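Local coordinates for protein uncharacterized esterase YxiM (Bacillus subtilis, PDB 2O14) that is an uncharacterised GDSL-family hydrolase, probably an esterase, that joins a galactose-binding-like β-sandwich module, carrying a bound manganese ion, to an SGNH-type hydrolase domain, at residues Val32-Arg37 with Asp65-Leu70; Asn78-Asp83 with Ser148-Lys153. One frame throughout, in Å; residues are numbered along the deposited sequence.

Interaction 1 of 2, residues Val32-Arg37 with Asp65-Leu70. With MN (manganese (II) ion), chain B.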
loop_
_atom_site.group_PDB
_atom_site.type_symbol
_atom_site.label_atom_id
_atom_site.label_comp_id
_atom_site.label_asym_id
_atom_site.label_seq_id
_atom_site.Cartn_x
_atom_site.Cartn_y
_atom_site.Cartn_z
ATOM N N VAL A 32 -21.702 -12.093 11.505
ATOM C CA VAL A 32 -22.284 -10.783 11.247
ATOM C C VAL A 32 -22.895 -10.795 9.855
ATOM O O VAL A 32 -22.213 -11.000 8.846
ATOM C CB VAL A 32 -21.245 -9.655 11.335
ATOM C CG1 VAL A 32 -21.941 -8.306 11.183
ATOM C CG2 VAL A 32 -20.512 -9.728 12.658
ATOM N N ARG A 33 -24.199 -10.569 9.832
ATOM C CA ARG A 33 -25.013 -10.576 8.627
ATOM C C ARG A 33 -25.196 -9.132 8.140
ATOM O O ARG A 33 -25.109 -8.196 8.933
ATOM C CB ARG A 33 -26.346 -11.218 9.017
ATOM C CG ARG A 33 -27.389 -11.404 7.959
ATOM C CD ARG A 33 -28.655 -11.889 8.659
ATOM N NE ARG A 33 -28.421 -13.133 9.389
ATOM C CZ ARG A 33 -28.688 -14.343 8.906
ATOM N NH1 ARG A 33 -29.209 -14.473 7.691
ATOM N NH2 ARG A 33 -28.422 -15.423 9.631
ATOM N N ALA A 34 -25.451 -8.954 6.847
ATOM C CA ALA A 34 -25.634 -7.615 6.284
ATOM C C ALA A 34 -26.746 -6.813 6.951
ATOM O O ALA A 34 -26.675 -5.582 7.000
ATOM C CB ALA A 34 -25.900 -7.702 4.785
ATOM N N SER A 35 -27.775 -7.495 7.455
ATOM C CA SER A 35 -28.884 -6.799 8.104
ATOM C C SER A 35 -28.622 -6.508 9.580
ATOM O O SER A 35 -29.475 -5.956 10.263
ATOM C CB SER A 35 -30.187 -7.601 7.967
ATOM O OG SER A 35 -30.145 -8.790 8.738
ATOM N N ASP A 36 -27.454 -6.893 10.085
ATOM C CA ASP A 36 -27.142 -6.621 11.482
ATOM C C ASP A 36 -26.761 -5.150 11.619
ATOM O O ASP A 36 -25.608 -4.769 11.404
ATOM C CB ASP A 36 -25.989 -7.500 11.985
ATOM C CG ASP A 36 -26.398 -8.957 12.184
ATOM O OD1 ASP A 36 -27.568 -9.220 12.535
ATOM O OD2 ASP A 36 -25.539 -9.843 12.008
ATOM N N ARG A 37 -27.746 -4.325 11.957
ATOM C CA ARG A 37 -27.529 -2.896 12.134
ATOM C C ARG A 37 -26.673 -2.669 13.374
ATOM O O ARG A 37 -26.771 -3.424 14.351
ATOM C CB ARG A 37 -28.878 -2.188 12.301
ATOM C CG ARG A 37 -28.794 -0.686 12.564
ATOM C CD ARG A 37 -30.171 -0.127 12.866
ATOM N NE ARG A 37 -31.091 -0.352 11.756
ATOM C CZ ARG A 37 -31.045 0.306 10.601
ATOM N NH1 ARG A 37 -30.123 1.241 10.401
ATOM N NH2 ARG A 37 -31.920 0.023 9.643
ATOM N N ASP A 65 -18.447 -17.299 2.800
ATOM C CA ASP A 65 -19.491 -16.288 2.663
ATOM C C ASP A 65 -18.964 -14.894 2.987
ATOM O O ASP A 65 -17.860 -14.752 3.515
ATOM C CB ASP A 65 -20.691 -16.629 3.557
ATOM C CG ASP A 65 -20.311 -16.813 5.020
ATOM O OD1 ASP A 65 -19.129 -16.623 5.375
ATOM O OD2 ASP A 65 -21.202 -17.147 5.825
ATOM N N ALA A 66 -19.752 -13.870 2.674
ATOM C CA ALA A 66 -19.327 -12.499 2.922
ATOM C C ALA A 66 -20.466 -11.502 2.797
ATOM O O ALA A 66 -21.606 -11.873 2.539
ATOM C CB ALA A 66 -18.219 -12.126 1.935
ATOM N N VAL A 67 -20.139 -10.233 3.013
ATOM C CA VAL A 67 -21.096 -9.145 2.861
ATOM C C VAL A 67 -20.491 -8.281 1.770
ATOM O O VAL A 67 -19.265 -8.206 1.641
ATOM C CB VAL A 67 -21.239 -8.279 4.139
ATOM C CG1 VAL A 67 -22.080 -9.010 5.184
ATOM C CG2 VAL A 67 -19.868 -7.941 4.691
ATOM N N GLU A 68 -21.341 -7.651 0.971
ATOM C CA GLU A 68 -20.866 -6.780 -0.095
ATOM C C GLU A 68 -21.250 -5.332 0.189
ATOM O O GLU A 68 -22.392 -5.042 0.546
ATOM C CB GLU A 68 -21.465 -7.198 -1.433
ATOM C CG GLU A 68 -20.954 -6.374 -2.589
ATOM C CD GLU A 68 -21.506 -6.830 -3.915
ATOM O OE1 GLU A 68 -22.091 -7.934 -3.970
ATOM O OE2 GLU A 68 -21.343 -6.084 -4.904
ATOM N N PHE A 69 -20.291 -4.429 0.049
ATOM C CA PHE A 69 -20.564 -3.015 0.269
ATOM C C PHE A 69 -21.085 -2.449 -1.047
ATOM O O PHE A 69 -20.339 -2.344 -2.025
ATOM C CB PHE A 69 -19.289 -2.297 0.696
ATOM C CG PHE A 69 -18.800 -2.695 2.062
ATOM C CD1 PHE A 69 -19.033 -1.880 3.164
ATOM C CD2 PHE A 69 -18.110 -3.892 2.249
ATOM C CE1 PHE A 69 -18.582 -2.248 4.437
ATOM C CE2 PHE A 69 -17.655 -4.269 3.517
ATOM C CZ PHE A 69 -17.893 -3.445 4.608
ATOM N N LEU A 70 -22.370 -2.102 -1.065
ATOM C CA LEU A 70 -23.020 -1.556 -2.252
ATOM C C LEU A 70 -22.726 -0.064 -2.417
ATOM O O LEU A 70 -22.755 0.472 -3.524
ATOM C CB LEU A 70 -24.527 -1.798 -2.175
ATOM C CG LEU A 70 -24.921 -3.273 -2.067
ATOM C CD1 LEU A 70 -26.439 -3.399 -2.020
ATOM C CD2 LEU A 70 -24.359 -4.039 -3.250
HETATM MN MN MN B . -19.588 -17.261 7.554
HETATM O O HOH W 1 -20.816 -15.561 8.600
HETATM O O HOH W 2 -18.530 -19.041 6.939
#
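With chi1 at -76°, V67 sets CG1 anti to its carbonyl carbon and beside its backbone N, which carries this methyl from strand 65-69 to A34, the second residue of the turn. D65, two residues earlier, is turned differently: a chi1 of 55° puts CG between the backbone N and the carbonyl carbon, and the carboxylate is brought to the manganese ion. CG1 of V67 lies over the backbone of A34, 3.8 Å from A34 N, and meets the methyl of the same residue at 4.1 Å (A34 CB to V67 CG1). A small alanine suits this place: its single methyl lets the A34 and V67 CA atoms come within 5.9 Å, and the β-branch of valine presents CG1 to it. F20 packs on V67 as well, extending the apolar patch. The loop is tied within itself by a type I turn from R33 to D36, in which D36 N bonds R33 O at 2.9 Å. An aspartate at the end of the turn can answer in the other direction: R33 N donates to D36 OD2 at 2.7 Å, nearly straight at 170°, arriving from above the carboxylate plane. A34 N is held by D54 OD1, so the polar atom beneath the valine methyl has its partner. On the metal side D65 chelates with both oxygens, OD1 at 2.3 Å from the manganese and OD2 at 2.4 Å, while two waters, D19 OD1 and the backbone O of S24 help complete the shell. The chemistry is divided: across the contact there is only weak, non-directional packing of buried carbon, whereas the firm bonds lie within the turn and at the metal, whose positive charge probably keeps the D65 carboxylate ionised.

Interaction 2 of 2, residues Asn78-Asp83 with Ser148-Lys153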
loop_
_atom_site.group_PDB
_atom_site.type_symbol
_atom_site.label_atom_id
_atom_site.label_comp_id
_atom_site.label_asym_id
_atom_site.label_seq_id
_atom_site.Cartn_x
_atom_site.Cartn_y
_atom_site.Cartn_z
ATOM N N ASN A 78 -21.366 3.918 4.847
ATOM C CA ASN A 78 -21.687 2.501 4.718
ATOM C C ASN A 78 -20.566 1.655 5.324
ATOM O O ASN A 78 -19.911 0.885 4.620
ATOM C CB ASN A 78 -21.853 2.123 3.242
ATOM C CG ASN A 78 -22.460 0.738 3.061
ATOM O OD1 ASN A 78 -22.207 0.056 2.065
ATOM N ND2 ASN A 78 -23.281 0.325 4.017
ATOM N N THR A 79 -20.347 1.789 6.625
ATOM C CA THR A 79 -19.283 1.030 7.281
ATOM C C THR A 79 -19.766 -0.027 8.262
ATOM O O THR A 79 -20.939 -0.091 8.620
ATOM C CB THR A 79 -18.360 1.955 8.094
ATOM O OG1 THR A 79 -19.155 2.718 9.017
ATOM C CG2 THR A 79 -17.579 2.891 7.176
ATOM N N PHE A 80 -18.828 -0.870 8.674
ATOM C CA PHE A 80 -19.081 -1.871 9.692
ATOM C C PHE A 80 -18.449 -1.177 10.892
ATOM O O PHE A 80 -17.283 -0.785 10.822
ATOM C CB PHE A 80 -18.315 -3.161 9.406
ATOM C CG PHE A 80 -18.214 -4.079 10.596
ATOM C CD1 PHE A 80 -19.342 -4.734 11.085
ATOM C CD2 PHE A 80 -16.994 -4.273 11.236
ATOM C CE1 PHE A 80 -19.254 -5.569 12.196
ATOM C CE2 PHE A 80 -16.894 -5.104 12.348
ATOM C CZ PHE A 80 -18.027 -5.753 12.828
ATOM N N ASN A 81 -19.200 -1.007 11.972
ATOM C CA ASN A 81 -18.654 -0.350 13.155
ATOM C C ASN A 81 -18.457 -1.346 14.278
ATOM O O ASN A 81 -19.199 -2.323 14.394
ATOM C CB ASN A 81 -19.592 0.743 13.672
ATOM C CG ASN A 81 -20.083 1.657 12.581
ATOM O OD1 ASN A 81 -19.403 1.870 11.580
ATOM N ND2 ASN A 81 -21.270 2.222 12.778
ATOM N N VAL A 82 -17.448 -1.086 15.101
ATOM C CA VAL A 82 -17.167 -1.922 16.250
ATOM C C VAL A 82 -16.587 -1.043 17.353
ATOM O O VAL A 82 -15.552 -0.400 17.177
ATOM C CB VAL A 82 -16.182 -3.079 15.908
ATOM C CG1 VAL A 82 -14.940 -2.535 15.225
ATOM C CG2 VAL A 82 -15.805 -3.829 17.183
ATOM N N ASP A 83 -17.286 -0.988 18.481
ATOM C CA ASP A 83 -16.827 -0.193 19.610
ATOM C C ASP A 83 -15.626 -0.897 20.228
ATOM O O ASP A 83 -15.652 -2.111 20.438
ATOM C CB ASP A 83 -17.946 -0.041 20.643
ATOM C CG ASP A 83 -19.158 0.668 20.079
ATOM O OD1 ASP A 83 -18.972 1.677 19.373
ATOM O OD2 ASP A 83 -20.294 0.227 20.344
ATOM N N SER A 148 -15.165 -11.051 4.023
ATOM C CA SER A 148 -15.502 -12.348 4.614
ATOM C C SER A 148 -15.236 -12.420 6.107
ATOM O O SER A 148 -15.979 -13.064 6.837
ATOM C CB SER A 148 -14.723 -13.488 3.936
ATOM O OG SER A 148 -15.306 -13.871 2.704
ATOM N N ALA A 149 -14.171 -11.780 6.571
ATOM C CA ALA A 149 -13.872 -11.841 7.995
ATOM C C ALA A 149 -12.949 -10.743 8.482
ATOM O O ALA A 149 -12.261 -10.101 7.698
ATOM C CB ALA A 149 -13.260 -13.198 8.334
ATOM N N LEU A 150 -12.946 -10.542 9.794
ATOM C CA LEU A 150 -12.078 -9.562 10.421
ATOM C C LEU A 150 -11.565 -10.127 11.732
ATOM O O LEU A 150 -12.303 -10.795 12.461
ATOM C CB LEU A 150 -12.821 -8.264 10.733
ATOM C CG LEU A 150 -13.152 -7.262 9.634
ATOM C CD1 LEU A 150 -13.800 -6.027 10.273
ATOM C CD2 LEU A 150 -11.883 -6.869 8.891
ATOM N N LYS A 151 -10.292 -9.876 12.011
ATOM C CA LYS A 151 -9.671 -10.282 13.260
ATOM C C LYS A 151 -9.054 -8.995 13.782
ATOM O O LYS A 151 -8.148 -8.432 13.159
ATOM C CB LYS A 151 -8.580 -11.332 13.042
ATOM C CG LYS A 151 -9.092 -12.759 12.943
ATOM C CD LYS A 151 -7.928 -13.739 12.982
ATOM C CE LYS A 151 -8.410 -15.178 13.052
ATOM N NZ LYS A 151 -7.262 -16.124 13.197
ATOM N N ILE A 152 -9.560 -8.522 14.914
ATOM C CA ILE A 152 -9.081 -7.288 15.513
ATOM C C ILE A 152 -8.426 -7.581 16.863
ATOM O O ILE A 152 -9.072 -8.083 17.784
ATOM C CB ILE A 152 -10.256 -6.311 15.676
ATOM C CG1 ILE A 152 -10.898 -6.075 14.301
ATOM C CG2 ILE A 152 -9.785 -5.004 16.296
ATOM C CD1 ILE A 152 -12.250 -5.400 14.351
ATOM N N LYS A 153 -7.138 -7.270 16.971
ATOM C CA LYS A 153 -6.396 -7.523 18.198
ATOM C C LYS A 153 -5.738 -6.255 18.734
ATOM O O LYS A 153 -5.106 -5.507 17.988
ATOM C CB LYS A 153 -5.327 -8.588 17.933
ATOM C CG LYS A 153 -4.733 -9.183 19.195
ATOM C CD LYS A 153 -3.645 -10.203 18.897
ATOM C CE LYS A 153 -2.379 -9.536 18.388
ATOM N NZ LYS A 153 -1.248 -10.506 18.316
#
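This is a face-to-face packing contact between the two sheets of a β-sandwich, the galactose-binding-like module. Strand 80-83 belongs to the antiparallel five-stranded sheet and strand 146-156 to the mixed sheet opposite. Their backbones stay well apart, with CA atoms of F80 and L150 10.4 Å from each other, and side chains alone bridge the gap. Alternation along each strand does the sorting: F80 and V82 point inward from one sheet, L150 and I152 from the other, and all four are buried. Apolar side chains suit a buried interface because they give up no hydrogen bonds to water, and F80, L150 and I152 are long enough to reach across. F80, with CG anti to its backbone N (chi1 163°), lays its ring beside L150, and the two side chains slide past each other in opposite directions. One leucine methyl, CD1, does the touching; it comes in obliquely to the ring, 3.8 Å from both F80 CD2 and F80 CE2. The same ring makes edge-to-face stacks with F18, F20 and F46, so it sits in an aromatic cluster. V82 and I152 meet differently, tip to tip. Outside the apolar layer strand 80-83 keeps its own backbone pairing, F80 with L134 and V82 with L132 of strand 131-138. In strand 146-156, S148 and A149 both face T94 of the neighbouring strand 87-95, a classic β bulge. On strand 80-83 the side chains turned from the other sheet, N81 and D83, are polar. N81 is fixed by T79, just before the strand, whose OG1 donates to N81 OD1 at 2.7 Å, in the carbonyl plane, and N133 ND2 bonds the same oxygen. Within the core, the tip-to-tip approach closes at V82 CG1 and I152 CD1, 4.0 Å apart.

How the interactions relate
The centres of interactions 1 and 2 lie 11 Å apart in the same module, and strands 65-69 and 146-156 are neighbours in one sheet. Where the two contacts touch, D65 O and S148 OG are 2.8 Å apart, a probable hydrogen bond, and F69 CD1 packs against N78 O at 3.2 Å. F20 spans both, touching V67 of interaction 1 as well as F80 and L150 of interaction 2. Strand 65-69 carries both the metal ligand D65 and the packing residue V67, so it links the manganese site to the sandwich interior; the L150 side chain is about 12 Å from the manganese. Both lie away from the probable catalytic residues S171, D339 and H342.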